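Long-range contacts in uncharacterized protein PA2218 (Pseudomonas aeruginosa, PDB 2HDW), which is of unknown function but has an alpha/beta hydrolase fold and is probably a hydrolase: residues D265-T269 and V278-N282; I99-F105 and V175-W181. All blocks are in the same frame, centred on the assembly; numbering follows the deposited sequence.

Interaction 1 (D265-T269 and V278-N282)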
loop_
_atom_site.group_PDB
_atom_site.type_symbol
_atom_site.label_atom_id
_atom_site.label_comp_id
_atom_site.label_asym_id
_atom_site.label_seq_id
_atom_site.Cartn_x
_atom_site.Cartn_y
_atom_site.Cartn_z
ATOM N N ASP A 265 -8.259 6.577 15.383
ATOM C CA ASP A 265 -7.342 7.568 15.934
ATOM C C ASP A 265 -6.301 8.030 14.930
ATOM O O ASP A 265 -5.742 9.115 15.061
ATOM C CB ASP A 265 -6.659 7.022 17.182
ATOM C CG ASP A 265 -7.625 6.856 18.337
ATOM O OD1 ASP A 265 -8.739 7.418 18.265
ATOM O OD2 ASP A 265 -7.273 6.172 19.314
ATOM N N TYR A 266 -6.037 7.208 13.924
ATOM C CA TYR A 266 -5.067 7.591 12.908
ATOM C C TYR A 266 -5.753 8.301 11.742
ATOM O O TYR A 266 -5.422 9.441 11.400
ATOM C CB TYR A 266 -4.332 6.361 12.371
ATOM C CG TYR A 266 -3.387 6.702 11.240
ATOM C CD1 TYR A 266 -2.169 7.338 11.490
ATOM C CD2 TYR A 266 -3.740 6.455 9.915
ATOM C CE1 TYR A 266 -1.326 7.723 10.445
ATOM C CE2 TYR A 266 -2.911 6.839 8.863
ATOM C CZ TYR A 266 -1.709 7.471 9.135
ATOM O OH TYR A 266 -0.899 7.860 8.094
ATOM N N TYR A 267 -6.720 7.611 11.143
ATOM C CA TYR A 267 -7.442 8.118 9.979
ATOM C C TYR A 267 -8.462 9.225 10.216
ATOM O O TYR A 267 -8.788 9.969 9.292
ATOM C CB TYR A 267 -8.149 6.958 9.267
ATOM C CG TYR A 267 -7.233 6.004 8.529
ATOM C CD1 TYR A 267 -6.521 6.420 7.402
ATOM C CD2 TYR A 267 -7.094 4.677 8.947
ATOM C CE1 TYR A 267 -5.688 5.535 6.705
ATOM C CE2 TYR A 267 -6.264 3.785 8.259
ATOM C CZ TYR A 267 -5.566 4.222 7.140
ATOM O OH TYR A 267 -4.737 3.346 6.464
ATOM N N MET A 268 -8.969 9.352 11.434
ATOM C CA MET A 268 -9.985 10.369 11.681
ATOM C C MET A 268 -9.660 11.429 12.732
ATOM O O MET A 268 -10.551 11.961 13.394
ATOM C CB MET A 268 -11.318 9.685 11.992
ATOM C CG MET A 268 -11.923 8.966 10.773
ATOM S SD MET A 268 -12.409 10.099 9.458
ATOM C CE MET A 268 -14.174 10.326 9.890
ATOM N N THR A 269 -8.374 11.717 12.889
ATOM C CA THR A 269 -7.924 12.757 13.801
ATOM C C THR A 269 -6.793 13.432 13.043
ATOM O O THR A 269 -6.369 12.948 11.992
ATOM C CB THR A 269 -7.348 12.211 15.126
ATOM O OG1 THR A 269 -6.049 11.652 14.890
ATOM C CG2 THR A 269 -8.266 11.154 15.725
ATOM N N VAL A 278 -9.800 6.901 1.343
ATOM C CA VAL A 278 -10.984 6.071 1.527
ATOM C C VAL A 278 -11.178 5.829 3.023
ATOM O O VAL A 278 -12.286 5.941 3.552
ATOM C CB VAL A 278 -10.816 4.689 0.837
ATOM C CG1 VAL A 278 -11.771 3.664 1.466
ATOM C CG2 VAL A 278 -11.087 4.814 -0.651
ATOM N N ASN A 279 -10.088 5.496 3.705
ATOM C CA ASN A 279 -10.159 5.208 5.126
ATOM C C ASN A 279 -10.485 6.414 5.995
ATOM O O ASN A 279 -10.929 6.258 7.130
ATOM C CB ASN A 279 -8.858 4.542 5.586
ATOM C CG ASN A 279 -8.610 3.222 4.873
ATOM O OD1 ASN A 279 -9.552 2.582 4.400
ATOM N ND2 ASN A 279 -7.348 2.804 4.799
ATOM N N SER A 280 -10.277 7.616 5.469
ATOM C CA SER A 280 -10.578 8.820 6.237
ATOM C C SER A 280 -12.004 9.321 6.015
ATOM O O SER A 280 -12.214 10.392 5.449
ATOM C CB SER A 280 -9.583 9.941 5.905
ATOM O OG SER A 280 -8.314 9.707 6.501
ATOM N N GLY A 281 -12.986 8.539 6.450
ATOM C CA GLY A 281 -14.373 8.956 6.319
ATOM C C GLY A 281 -15.076 8.699 4.998
ATOM O O GLY A 281 -16.233 9.090 4.832
ATOM N N ASN A 282 -14.397 8.068 4.047
ATOM C CA ASN A 282 -15.031 7.767 2.773
ATOM C C ASN A 282 -15.237 6.263 2.655
ATOM O O ASN A 282 -15.512 5.605 3.662
ATOM C CB ASN A 282 -14.190 8.316 1.615
ATOM C CG ASN A 282 -14.064 9.825 1.670
ATOM O OD1 ASN A 282 -13.025 10.359 2.049
ATOM N ND2 ASN A 282 -15.140 10.522 1.314
#
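Tyr267 and Asn279 both set their CG beside the backbone N and anti to the carbonyl carbon (chi1 -71° and -61°), which sends the two side chains in the same direction, one alongside the other. This side-by-side course sets the methylene of Asn279 over one face of the phenol: its CB sits 3.4 Å from the centroid of the Tyr267 ring in a CH-pi contact. Further out, the amide plane stands 73° from that of the ring, and its nitrogen reaches past CZ to the hydroxyl, Asn279 ND2 giving a weak, bent hydrogen bond of 3.1 Å to Tyr267 OH. The stronger partner of that nitrogen is Phe105 O, so the phenol hydroxyl meets an amide already held by the chain that follows a sheet strand. On the opposite face of the Tyr267 ring lies Tyr266 CD2, 3.6 Å above its centre, and the phenol is sandwiched between its own helical neighbour and the loop.

A second grip lies at the helix end. Ser280, at the centre of an inverse gamma turn, donates through OG to Tyr267 O at 2.8 Å, lying in the carbonyl plane on a lone pair; the same buried hydroxyl has weak bonds with His274 N and Gln111 NE2. Met268, the first residue to leave helical geometry, bends its chain at chi2 and chi3 and lays SD against the turn, 3.4 Å from Gly281 N, while its CE rests 3.8 Å from Gly281 CA.

The contact thus fastens the C-terminal end of helix 258-267 to the loop that leads to helix 289-292. Tyr266 meets the ring of Tyr348 edge-to-face in helix 346-349, and Tyr267 packs on Pro104, just beyond strand 96-102 of the central sheet.

Interaction 2 (I99-F105 and V175-W181)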
loop_
_atom_site.group_PDB
_atom_site.type_symbol
_atom_site.label_atom_id
_atom_site.label_comp_id
_atom_site.label_asym_id
_atom_site.label_seq_id
_atom_site.Cartn_x
_atom_site.Cartn_y
_atom_site.Cartn_z
ATOM N N ILE A 99 13.334 3.158 -4.435
ATOM C CA ILE A 99 12.318 2.382 -3.727
ATOM C C ILE A 99 10.912 2.904 -4.021
ATOM O O ILE A 99 10.657 4.105 -3.916
ATOM C CB ILE A 99 12.515 2.465 -2.194
ATOM C CG1 ILE A 99 13.927 2.027 -1.813
ATOM C CG2 ILE A 99 11.488 1.599 -1.484
ATOM C CD1 ILE A 99 14.240 2.217 -0.334
ATOM N N VAL A 100 10.005 2.006 -4.396
ATOM C CA VAL A 100 8.623 2.406 -4.639
ATOM C C VAL A 100 7.827 1.973 -3.420
ATOM O O VAL A 100 7.902 0.819 -2.992
ATOM C CB VAL A 100 8.020 1.742 -5.889
ATOM C CG1 VAL A 100 6.515 2.016 -5.935
ATOM C CG2 VAL A 100 8.685 2.298 -7.140
ATOM N N ILE A 101 7.063 2.902 -2.862
ATOM C CA ILE A 101 6.284 2.622 -1.670
ATOM C C ILE A 101 4.783 2.808 -1.858
ATOM O O ILE A 101 4.334 3.833 -2.368
ATOM C CB ILE A 101 6.763 3.515 -0.520
ATOM C CG1 ILE A 101 8.290 3.425 -0.424
ATOM C CG2 ILE A 101 6.112 3.086 0.783
ATOM C CD1 ILE A 101 8.915 4.422 0.499
ATOM N N GLY A 102 4.016 1.804 -1.439
ATOM C CA GLY A 102 2.570 1.869 -1.548
ATOM C C GLY A 102 1.908 1.367 -0.275
ATOM O O GLY A 102 2.495 0.576 0.475
ATOM N N GLY A 103 0.688 1.832 -0.027
ATOM C CA GLY A 103 -0.047 1.415 1.155
ATOM C C GLY A 103 -0.187 2.544 2.158
ATOM O O GLY A 103 0.509 3.552 2.040
ATOM N N PRO A 104 -1.098 2.427 3.139
ATOM C CA PRO A 104 -2.013 1.298 3.361
ATOM C C PRO A 104 -3.096 1.202 2.294
ATOM O O PRO A 104 -3.260 2.108 1.480
ATOM C CB PRO A 104 -2.618 1.601 4.730
ATOM C CG PRO A 104 -1.525 2.363 5.425
ATOM C CD PRO A 104 -1.045 3.293 4.331
ATOM N N PHE A 105 -3.834 0.095 2.308
ATOM C CA PHE A 105 -4.930 -0.117 1.363
ATOM C C PHE A 105 -6.068 0.817 1.784
ATOM O O PHE A 105 -6.638 0.661 2.860
ATOM C CB PHE A 105 -5.400 -1.573 1.434
ATOM C CG PHE A 105 -6.509 -1.906 0.484
ATOM C CD1 PHE A 105 -6.252 -2.096 -0.874
ATOM C CD2 PHE A 105 -7.817 -2.041 0.944
ATOM C CE1 PHE A 105 -7.278 -2.416 -1.754
ATOM C CE2 PHE A 105 -8.854 -2.360 0.072
ATOM C CZ PHE A 105 -8.585 -2.549 -1.284
ATOM N N VAL A 175 10.988 -2.363 -3.353
ATOM C CA VAL A 175 9.661 -1.862 -3.033
ATOM C C VAL A 175 9.294 -2.124 -1.583
ATOM O O VAL A 175 9.789 -3.070 -0.969
ATOM C CB VAL A 175 8.557 -2.497 -3.909
ATOM C CG1 VAL A 175 8.728 -2.087 -5.363
ATOM C CG2 VAL A 175 8.577 -4.006 -3.761
ATOM N N ILE A 176 8.441 -1.263 -1.034
ATOM C CA ILE A 176 7.959 -1.441 0.331
ATOM C C ILE A 176 6.429 -1.448 0.280
ATOM O O ILE A 176 5.816 -0.517 -0.251
ATOM C CB ILE A 176 8.416 -0.301 1.278
ATOM C CG1 ILE A 176 9.937 -0.312 1.440
ATOM C CG2 ILE A 176 7.769 -0.490 2.657
ATOM C CD1 ILE A 176 10.480 0.895 2.201
ATOM N N GLY A 177 5.825 -2.503 0.818
ATOM C CA GLY A 177 4.375 -2.607 0.839
ATOM C C GLY A 177 3.882 -2.482 2.267
ATOM O O GLY A 177 4.233 -3.295 3.122
ATOM N N ILE A 178 3.065 -1.465 2.524
ATOM C CA ILE A 178 2.533 -1.210 3.855
ATOM C C ILE A 178 1.080 -1.667 3.992
ATOM O O ILE A 178 0.268 -1.471 3.087
ATOM C CB ILE A 178 2.562 0.306 4.194
ATOM C CG1 ILE A 178 3.940 0.898 3.895
ATOM C CG2 ILE A 178 2.204 0.513 5.662
ATOM C CD1 ILE A 178 3.972 2.420 3.917
ATOM N N CYS A 179 0.760 -2.271 5.128
ATOM C CA CYS A 179 -0.603 -2.706 5.390
ATOM C C CYS A 179 -1.125 -3.573 4.239
ATOM O O CYS A 179 -0.469 -4.532 3.825
ATOM C CB CYS A 179 -1.478 -1.458 5.581
ATOM S SG CYS A 179 -3.100 -1.712 6.360
ATOM N N GLY A 180 -2.296 -3.223 3.716
ATOM C CA GLY A 180 -2.881 -3.981 2.623
ATOM C C GLY A 180 -2.004 -4.086 1.388
ATOM O O GLY A 180 -2.104 -5.049 0.628
ATOM N N TRP A 181 -1.138 -3.103 1.170
ATOM C CA TRP A 181 -0.275 -3.160 0.001
ATOM C C TRP A 181 0.962 -4.017 0.216
ATOM O O TRP A 181 1.784 -4.194 -0.695
ATOM C CB TRP A 181 0.093 -1.754 -0.454
ATOM C CG TRP A 181 -1.026 -1.151 -1.240
ATOM C CD1 TRP A 181 -2.224 -0.692 -0.755
ATOM C CD2 TRP A 181 -1.103 -1.045 -2.663
ATOM N NE1 TRP A 181 -3.045 -0.312 -1.798
ATOM C CE2 TRP A 181 -2.381 -0.522 -2.978
ATOM C CE3 TRP A 181 -0.217 -1.347 -3.707
ATOM C CZ2 TRP A 181 -2.793 -0.297 -4.294
ATOM C CZ3 TRP A 181 -0.627 -1.121 -5.017
ATOM C CH2 TRP A 181 -1.906 -0.601 -5.297
HETATM O O HOH W 1 -5.360 -1.788 4.547
#
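Val100 and Val175 pair within a parallel ladder, already joined through Gly174, between two central strands of the alpha/beta hydrolase sheet; it ends in a strand-turn-helix bend resembling the nucleophile elbow of this fold. Val100 O accepts from Ile176 N at 2.9 Å, Ile176 O from Gly102 N at 3.2 Å, and Gly102 O from Ile178 N at 2.9 Å. Strand 126-130 bonds to Ile99 and Ile101 on one flank, and Ala197 to Val175 on the other.

Beyond Gly102 the ladder stops, yet the next carbonyl is not wasted. Ile178 O takes the N-H of Trp181 at 2.9 Å as the chain turns into helix 180-191. The cis peptide between Gly103 and Pro104 lies where both bring their CA to Ile178 O, that of Pro104 almost straight (171° at the hydrogen).

Cys179 occupies the position of the nucleophile in this fold, and His344 touches it, as a catalytic histidine might, although no such role is established. A water lies between Phe105 and Gly180, 2.9 Å from Cys179 SG; it donates to Phe105 O at 3.2 Å, an acceptor shared with the loop amide, and accepts a weak bond from Gly180 N at 3.5 Å. The backbone nitrogens of Phe105 and Gly180 are placed as oxyanion-hole donors of this fold usually are, so the site is probably that hole.

Trp181 CG, anti to the carbonyl carbon (chi1 -80°), brings the indole against the Gly102-Phe105 backbone, with Phe105 N in its plane at the edge. Ile99, Ile101, Ile176 and Ile178 share one face, beneath helices 112-122 and 356-366, whereas Val100 and Trp181 meet helix 148-164. At the bend, Pro104 CB presses against Cys179 CB at 3.4 Å, closer than ordinary carbon packing.

Overall arrangement
Interaction 2 lies at the heart of the chain, about 3 Å from its centre, and interaction 1 lies about 16 Å from that point, with some 18 Å between the centres of the two contacts. Along the sequence they come in series: the pairing of 99-105 with 175-181 is complete before 265-269 and 278-282 meet. Both fall within the range related to S15 peptidases. They touch just beyond strand 96-102, so the later helix-and-loop contact packs on the loop facing the Cys179 bend, tying the putative active-site end of the sheet to the elements over it.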